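Local coordinates for DNA mismatch repair protein MutL (Aquifex aeolicus, PDB 6LZI) that acts in DNA mismatch repair, binding ADP in its N-terminal Bergerat-fold ATPase domain and probably coupling nucleotide binding and hydrolysis to the repair process, at residues 220-225 against 261-266; 231-236 against 250-255. All coordinates share one frame; numbering follows the deposited sequence.

Contact 1. Residues 220-225 against 261-266; sequences LRAFVS and VVLYAE
Strands 220-225 and 261-266 run antiparallel, at 171° with their axes 4.6 Å apart. Two hydrogen-bonded pairs, R221 with Y264 and F223 with V262, give four N-H...O=C bonds; Y264 N to R221 O spans 2.8 Å and is close to straight. Between them A222 faces L263 as a non-hydrogen-bonded pair, where A222 CA comes within 3.0 Å of V262 O in a CA-H...O contact.

On one face L220 turns its CD2 methyl between A265 CB, 3.8 Å away, and L263 CD1, while V224 and V261 meet loosely. Helix 292-298 covers this apolar face through L294, V295 and L298.

The other face carries F223 and Y264, whose rings meet rim to rim with planes at 84°, CE1 of F223 lying 3.7 Å from CE1 of Y264. With CG of Y264 anti to its carbonyl carbon (chi1 -62°), the ring sets its CD1 edge beside R221 O. Its hydroxyl hydrogen-bonds to L172 O of helix 156-173. Replacing Y264 by an alanine would probably leave the F223 rim without its aromatic neighbour and L172 O without this hydroxyl. The guanidinium of R221 leads away to a salt bridge with E210. Helix 196-204 lies on this face through L196, K197 and F204. This antiparallel ladder lies inside the mixed sheet of the S5-like domain that follows the ATPase module in MutL, as in gyrase B.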
loop_
_atom_site.group_PDB
_atom_site.type_symbol
_atom_site.label_atom_id
_atom_site.label_comp_id
_atom_site.label_asym_id
_atom_site.label_seq_id
_atom_site.Cartn_x
_atom_site.Cartn_y
_atom_site.Cartn_z
ATOM N N LEU A 220 -11.038 20.331 -3.316
ATOM C CA LEU A 220 -11.149 19.196 -4.227
ATOM C C LEU A 220 -10.137 19.353 -5.354
ATOM O O LEU A 220 -9.973 20.448 -5.903
ATOM C CB LEU A 220 -12.562 19.104 -4.824
ATOM C CG LEU A 220 -13.730 19.016 -3.868
ATOM C CD1 LEU A 220 -15.047 19.230 -4.649
ATOM C CD2 LEU A 220 -13.743 17.699 -3.104
ATOM N N ARG A 221 -9.446 18.269 -5.661
ATOM C CA ARG A 221 -8.556 18.166 -6.802
ATOM C C ARG A 221 -8.865 16.817 -7.443
ATOM O O ARG A 221 -8.708 15.769 -6.789
ATOM C CB ARG A 221 -7.092 18.249 -6.341
ATOM C CG ARG A 221 -6.032 18.342 -7.430
ATOM C CD ARG A 221 -4.639 18.281 -6.807
ATOM N NE ARG A 221 -3.630 18.599 -7.793
ATOM C CZ ARG A 221 -2.320 18.581 -7.577
ATOM N NH1 ARG A 221 -1.822 18.249 -6.381
ATOM N NH2 ARG A 221 -1.516 18.893 -8.585
ATOM N N ALA A 222 -9.311 16.831 -8.703
ATOM C CA ALA A 222 -9.519 15.578 -9.415
ATOM C C ALA A 222 -8.668 15.485 -10.675
ATOM O O ALA A 222 -8.208 16.497 -11.235
ATOM C CB ALA A 222 -10.991 15.370 -9.790
ATOM N N PHE A 223 -8.511 14.251 -11.138
ATOM C CA PHE A 223 -7.896 13.956 -12.429
ATOM C C PHE A 223 -8.882 13.092 -13.171
ATOM O O PHE A 223 -9.258 12.037 -12.644
ATOM C CB PHE A 223 -6.551 13.217 -12.255
ATOM C CG PHE A 223 -5.584 13.999 -11.400
ATOM C CD1 PHE A 223 -5.659 13.921 -9.997
ATOM C CD2 PHE A 223 -4.702 14.893 -11.982
ATOM C CE1 PHE A 223 -4.798 14.715 -9.184
ATOM C CE2 PHE A 223 -3.880 15.673 -11.215
ATOM C CZ PHE A 223 -3.932 15.598 -9.796
ATOM N N VAL A 224 -9.299 13.535 -14.365
ATOM C CA VAL A 224 -10.373 12.871 -15.100
ATOM C C VAL A 224 -9.857 12.453 -16.468
ATOM O O VAL A 224 -9.097 13.187 -17.108
ATOM C CB VAL A 224 -11.620 13.782 -15.235
ATOM C CG1 VAL A 224 -12.127 14.130 -13.861
ATOM C CG2 VAL A 224 -11.281 15.019 -15.988
ATOM N N SER A 225 -10.273 11.270 -16.929
ATOM C CA SER A 225 -9.990 10.866 -18.304
ATOM C C SER A 225 -11.229 10.193 -18.848
ATOM O O SER A 225 -11.708 9.229 -18.231
ATOM C CB SER A 225 -8.805 9.907 -18.375
ATOM O OG SER A 225 -8.541 9.523 -19.711
ATOM N N VAL A 261 -12.020 8.787 -12.783
ATOM C CA VAL A 261 -12.105 9.948 -11.896
ATOM C C VAL A 261 -11.301 9.645 -10.650
ATOM O O VAL A 261 -11.612 8.689 -9.936
ATOM C CB VAL A 261 -13.545 10.292 -11.502
ATOM C CG1 VAL A 261 -13.530 11.497 -10.565
ATOM C CG2 VAL A 261 -14.436 10.578 -12.736
ATOM N N VAL A 262 -10.252 10.440 -10.381
ATOM C CA VAL A 262 -9.488 10.282 -9.163
ATOM C C VAL A 262 -9.668 11.556 -8.390
ATOM O O VAL A 262 -9.189 12.612 -8.809
ATOM C CB VAL A 262 -7.997 10.013 -9.410
ATOM C CG1 VAL A 262 -7.307 9.764 -8.068
ATOM C CG2 VAL A 262 -7.817 8.862 -10.405
ATOM N N LEU A 263 -10.344 11.466 -7.256
ATOM C CA LEU A 263 -10.723 12.634 -6.487
ATOM C C LEU A 263 -9.956 12.670 -5.174
ATOM O O LEU A 263 -10.057 11.748 -4.358
ATOM C CB LEU A 263 -12.227 12.642 -6.214
ATOM C CG LEU A 263 -12.757 13.718 -5.260
ATOM C CD1 LEU A 263 -12.673 15.109 -5.883
ATOM C CD2 LEU A 263 -14.187 13.399 -4.863
ATOM N N TYR A 264 -9.211 13.746 -4.975
ATOM C CA TYR A 264 -8.532 14.033 -3.713
ATOM C C TYR A 264 -9.310 15.121 -2.999
ATOM O O TYR A 264 -9.327 16.273 -3.443
ATOM C CB TYR A 264 -7.093 14.485 -3.963
ATOM C CG TYR A 264 -6.274 13.409 -4.630
ATOM C CD1 TYR A 264 -6.293 13.243 -6.035
ATOM C CD2 TYR A 264 -5.514 12.558 -3.855
ATOM C CE1 TYR A 264 -5.506 12.214 -6.607
ATOM C CE2 TYR A 264 -4.753 11.518 -4.435
ATOM C CZ TYR A 264 -4.759 11.401 -5.822
ATOM O OH TYR A 264 -4.045 10.383 -6.422
ATOM N N ALA A 265 -9.968 14.751 -1.907
ATOM C CA ALA A 265 -10.743 15.680 -1.107
ATOM C C ALA A 265 -9.992 15.958 0.190
ATOM O O ALA A 265 -9.453 15.038 0.815
ATOM C CB ALA A 265 -12.130 15.112 -0.801
ATOM N N GLU A 266 -9.970 17.226 0.578
ATOM C CA GLU A 266 -9.404 17.689 1.836
ATOM C C GLU A 266 -10.511 18.398 2.600
ATOM O O GLU A 266 -11.061 19.392 2.116
ATOM C CB GLU A 266 -8.230 18.632 1.588
ATOM C CG GLU A 266 -7.171 18.648 2.689
ATOM C CD GLU A 266 -6.576 20.028 2.849
ATOM O OE1 GLU A 266 -7.348 20.983 3.098
ATOM O OE2 GLU A 266 -5.346 20.172 2.675
#

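Contact 2. Residues 231-236 against 250-255; sequences GKYYVF and FLRKVF
Y233, L251 and R252 carry most of this contact, a helix laid against a beta-sheet in the S5-like domain. Strand 232-236 and helix 250-254 have their axes 8.9 Å apart at closest approach and cross at 126°. No hydrogen bond links the two segments, and the contact across them is mainly van der Waals.

Y233 has the most surface buried here. It reaches from the strand toward the helix and lies against two successive residues of it. Its CD2 meets L251 CB at 3.9 Å, and its CE2 approaches R252 CA at 3.7 Å, so that the CD2-CE2 side of the ring rests close to the helix backbone. CB of Y233, nearer the strand, touches the CD1 methyl of L251. The two side chains lie alongside one another and point opposite ways, each covering the base of the other.

L251 is buried and belongs to the inner side of the helix. Its CG stands anti to the carbonyl carbon, and the extended second torsion carries CD1 on toward the sheet, into the angle between V235 and Y233.

R252 marks the solvent-exposed border. Its CB sits over one face of the Y233 ring, offset toward the rim. Beyond it the chain bends at chi3 (-67°), which brings the guanidinium obliquely to the CD1-CE1 side of the ring, on the same side of its plane as R252 CB, with the two planes 75° apart. The group is therefore steeply inclined to the ring instead of lying flat on it, and NH2 comes to 3.6 Å from Y233 CE1. Deeper in, on the buried side, a close apolar approach joins the CG2 methyl of V235 to the CD1 methyl of L251, 3.6 Å apart.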
loop_
_atom_site.group_PDB
_atom_site.type_symbol
_atom_site.label_atom_id
_atom_site.label_comp_id
_atom_site.label_asym_id
_atom_site.label_seq_id
_atom_site.Cartn_x
_atom_site.Cartn_y
_atom_site.Cartn_z
ATOM N N GLY A 231 -14.936 2.518 -16.685
ATOM C CA GLY A 231 -15.249 3.495 -15.654
ATOM C C GLY A 231 -14.651 3.172 -14.289
ATOM O O GLY A 231 -14.806 2.054 -13.822
ATOM N N LYS A 232 -13.961 4.127 -13.646
ATOM C CA LYS A 232 -13.316 3.883 -12.358
ATOM C C LYS A 232 -13.335 5.168 -11.536
ATOM O O LYS A 232 -12.981 6.236 -12.069
ATOM C CB LYS A 232 -11.857 3.424 -12.550
ATOM C CG LYS A 232 -11.670 2.045 -13.217
ATOM C CD LYS A 232 -12.160 0.908 -12.322
ATOM C CE LYS A 232 -12.070 -0.473 -13.014
ATOM N NZ LYS A 232 -10.655 -0.993 -13.061
ATOM N N TYR A 233 -13.698 5.061 -10.245
ATOM C CA TYR A 233 -13.998 6.239 -9.417
ATOM C C TYR A 233 -13.344 6.089 -8.053
ATOM O O TYR A 233 -13.907 5.448 -7.153
ATOM C CB TYR A 233 -15.505 6.434 -9.285
ATOM C CG TYR A 233 -16.163 6.290 -10.611
ATOM C CD1 TYR A 233 -16.569 5.040 -11.076
ATOM C CD2 TYR A 233 -16.339 7.386 -11.427
ATOM C CE1 TYR A 233 -17.149 4.907 -12.321
ATOM C CE2 TYR A 233 -16.938 7.266 -12.680
ATOM C CZ TYR A 233 -17.343 6.029 -13.119
ATOM O OH TYR A 233 -17.929 5.900 -14.365
ATOM N N TYR A 234 -12.155 6.695 -7.918
ATOM C CA TYR A 234 -11.342 6.667 -6.716
ATOM C C TYR A 234 -11.534 7.945 -5.919
ATOM O O TYR A 234 -11.647 9.042 -6.480
ATOM C CB TYR A 234 -9.864 6.500 -7.076
ATOM C CG TYR A 234 -9.549 5.178 -7.722
ATOM C CD1 TYR A 234 -9.843 4.949 -9.047
ATOM C CD2 TYR A 234 -8.983 4.137 -6.981
ATOM C CE1 TYR A 234 -9.579 3.718 -9.624
ATOM C CE2 TYR A 234 -8.691 2.916 -7.560
ATOM C CZ TYR A 234 -9.016 2.714 -8.881
ATOM O OH TYR A 234 -8.730 1.509 -9.449
ATOM N N VAL A 235 -11.588 7.799 -4.606
ATOM C CA VAL A 235 -11.844 8.914 -3.709
ATOM C C VAL A 235 -10.892 8.825 -2.528
ATOM O O VAL A 235 -10.858 7.814 -1.816
ATOM C CB VAL A 235 -13.285 8.926 -3.182
ATOM C CG1 VAL A 235 -13.447 10.118 -2.271
ATOM C CG2 VAL A 235 -14.284 8.948 -4.329
ATOM N N PHE A 236 -10.174 9.905 -2.281
ATOM C CA PHE A 236 -9.269 9.989 -1.146
ATOM C C PHE A 236 -9.716 11.198 -0.356
ATOM O O PHE A 236 -9.720 12.309 -0.893
ATOM C CB PHE A 236 -7.805 10.133 -1.594
ATOM C CG PHE A 236 -7.331 8.991 -2.447
ATOM C CD1 PHE A 236 -6.856 7.819 -1.863
ATOM C CD2 PHE A 236 -7.395 9.073 -3.823
ATOM C CE1 PHE A 236 -6.456 6.735 -2.626
ATOM C CE2 PHE A 236 -6.972 7.962 -4.633
ATOM C CZ PHE A 236 -6.485 6.823 -4.025
ATOM N N PHE A 250 -22.277 9.013 -7.374
ATOM C CA PHE A 250 -22.445 10.418 -7.724
ATOM C C PHE A 250 -21.346 10.885 -8.669
ATOM O O PHE A 250 -21.590 11.738 -9.530
ATOM C CB PHE A 250 -22.464 11.264 -6.452
ATOM C CG PHE A 250 -22.670 12.737 -6.694
ATOM C CD1 PHE A 250 -21.597 13.567 -6.979
ATOM C CD2 PHE A 250 -23.937 13.293 -6.613
ATOM C CE1 PHE A 250 -21.784 14.917 -7.195
ATOM C CE2 PHE A 250 -24.130 14.643 -6.821
ATOM C CZ PHE A 250 -23.057 15.464 -7.112
ATOM N N LEU A 251 -20.120 10.365 -8.504
ATOM C CA LEU A 251 -19.070 10.633 -9.488
ATOM C C LEU A 251 -19.410 9.991 -10.827
ATOM O O LEU A 251 -19.182 10.575 -11.886
ATOM C CB LEU A 251 -17.712 10.119 -8.987
ATOM C CG LEU A 251 -17.016 10.749 -7.788
ATOM C CD1 LEU A 251 -15.820 9.874 -7.426
ATOM C CD2 LEU A 251 -16.569 12.193 -8.081
ATOM N N ARG A 252 -19.976 8.786 -10.802
ATOM C CA ARG A 252 -20.509 8.200 -12.022
ATOM C C ARG A 252 -21.588 9.091 -12.634
ATOM O O ARG A 252 -21.602 9.314 -13.849
ATOM C CB ARG A 252 -21.065 6.807 -11.714
ATOM C CG ARG A 252 -21.452 5.975 -12.927
ATOM C CD ARG A 252 -21.785 4.537 -12.509
ATOM N NE ARG A 252 -20.617 3.800 -12.016
ATOM C CZ ARG A 252 -20.399 3.485 -10.736
ATOM N NH1 ARG A 252 -21.267 3.848 -9.802
ATOM N NH2 ARG A 252 -19.302 2.811 -10.393
ATOM N N LYS A 253 -22.458 9.661 -11.801
ATOM C CA LYS A 253 -23.552 10.455 -12.339
ATOM C C LYS A 253 -23.083 11.795 -12.928
ATOM O O LYS A 253 -23.579 12.211 -13.982
ATOM C CB LYS A 253 -24.620 10.676 -11.272
ATOM C CG LYS A 253 -25.996 10.733 -11.910
ATOM C CD LYS A 253 -26.108 9.547 -12.884
ATOM C CE LYS A 253 -27.408 9.517 -13.673
ATOM N NZ LYS A 253 -27.414 8.331 -14.586
ATOM N N VAL A 254 -22.148 12.503 -12.279
ATOM C CA VAL A 254 -21.750 13.807 -12.826
ATOM C C VAL A 254 -20.563 13.716 -13.794
ATOM O O VAL A 254 -20.350 14.646 -14.591
ATOM C CB VAL A 254 -21.446 14.840 -11.720
ATOM C CG1 VAL A 254 -22.669 15.050 -10.824
ATOM C CG2 VAL A 254 -20.181 14.469 -10.893
ATOM N N PHE A 255 -19.768 12.648 -13.721
ATOM C CA PHE A 255 -18.865 12.209 -14.790
ATOM C C PHE A 255 -19.443 10.814 -15.132
ATOM O O PHE A 255 -20.061 10.528 -16.151
ATOM C CB PHE A 255 -17.371 12.064 -14.323
ATOM C CG PHE A 255 -16.812 13.227 -13.508
ATOM C CD1 PHE A 255 -16.173 14.297 -14.126
ATOM C CD2 PHE A 255 -16.890 13.232 -12.123
ATOM C CE1 PHE A 255 -15.616 15.354 -13.364
ATOM C CE2 PHE A 255 -16.369 14.284 -11.374
ATOM C CZ PHE A 255 -15.704 15.340 -11.995
#

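How the contacts relate
Contact 2 is nested in the chain between the two strands of contact 1, and their centres lie about 9 Å apart. Strand 261-266 is the shared element: it pairs with 220-225 along one edge and, in parallel, with 232-236 along the other. There A265 N lies 2.7 Å from F236 O and L263 O 2.8 Å from F236 N, both probable hydrogen bonds. CG of F255, just beyond the helix of contact 2, lies 3.6 Å from V261 CG2, while F236 meets Y264 on the other face. Both contacts belong to the S5-like domain, whereas the ADP pocket, with N26, D51 and T135 among its residues, belongs to the ATPase domain.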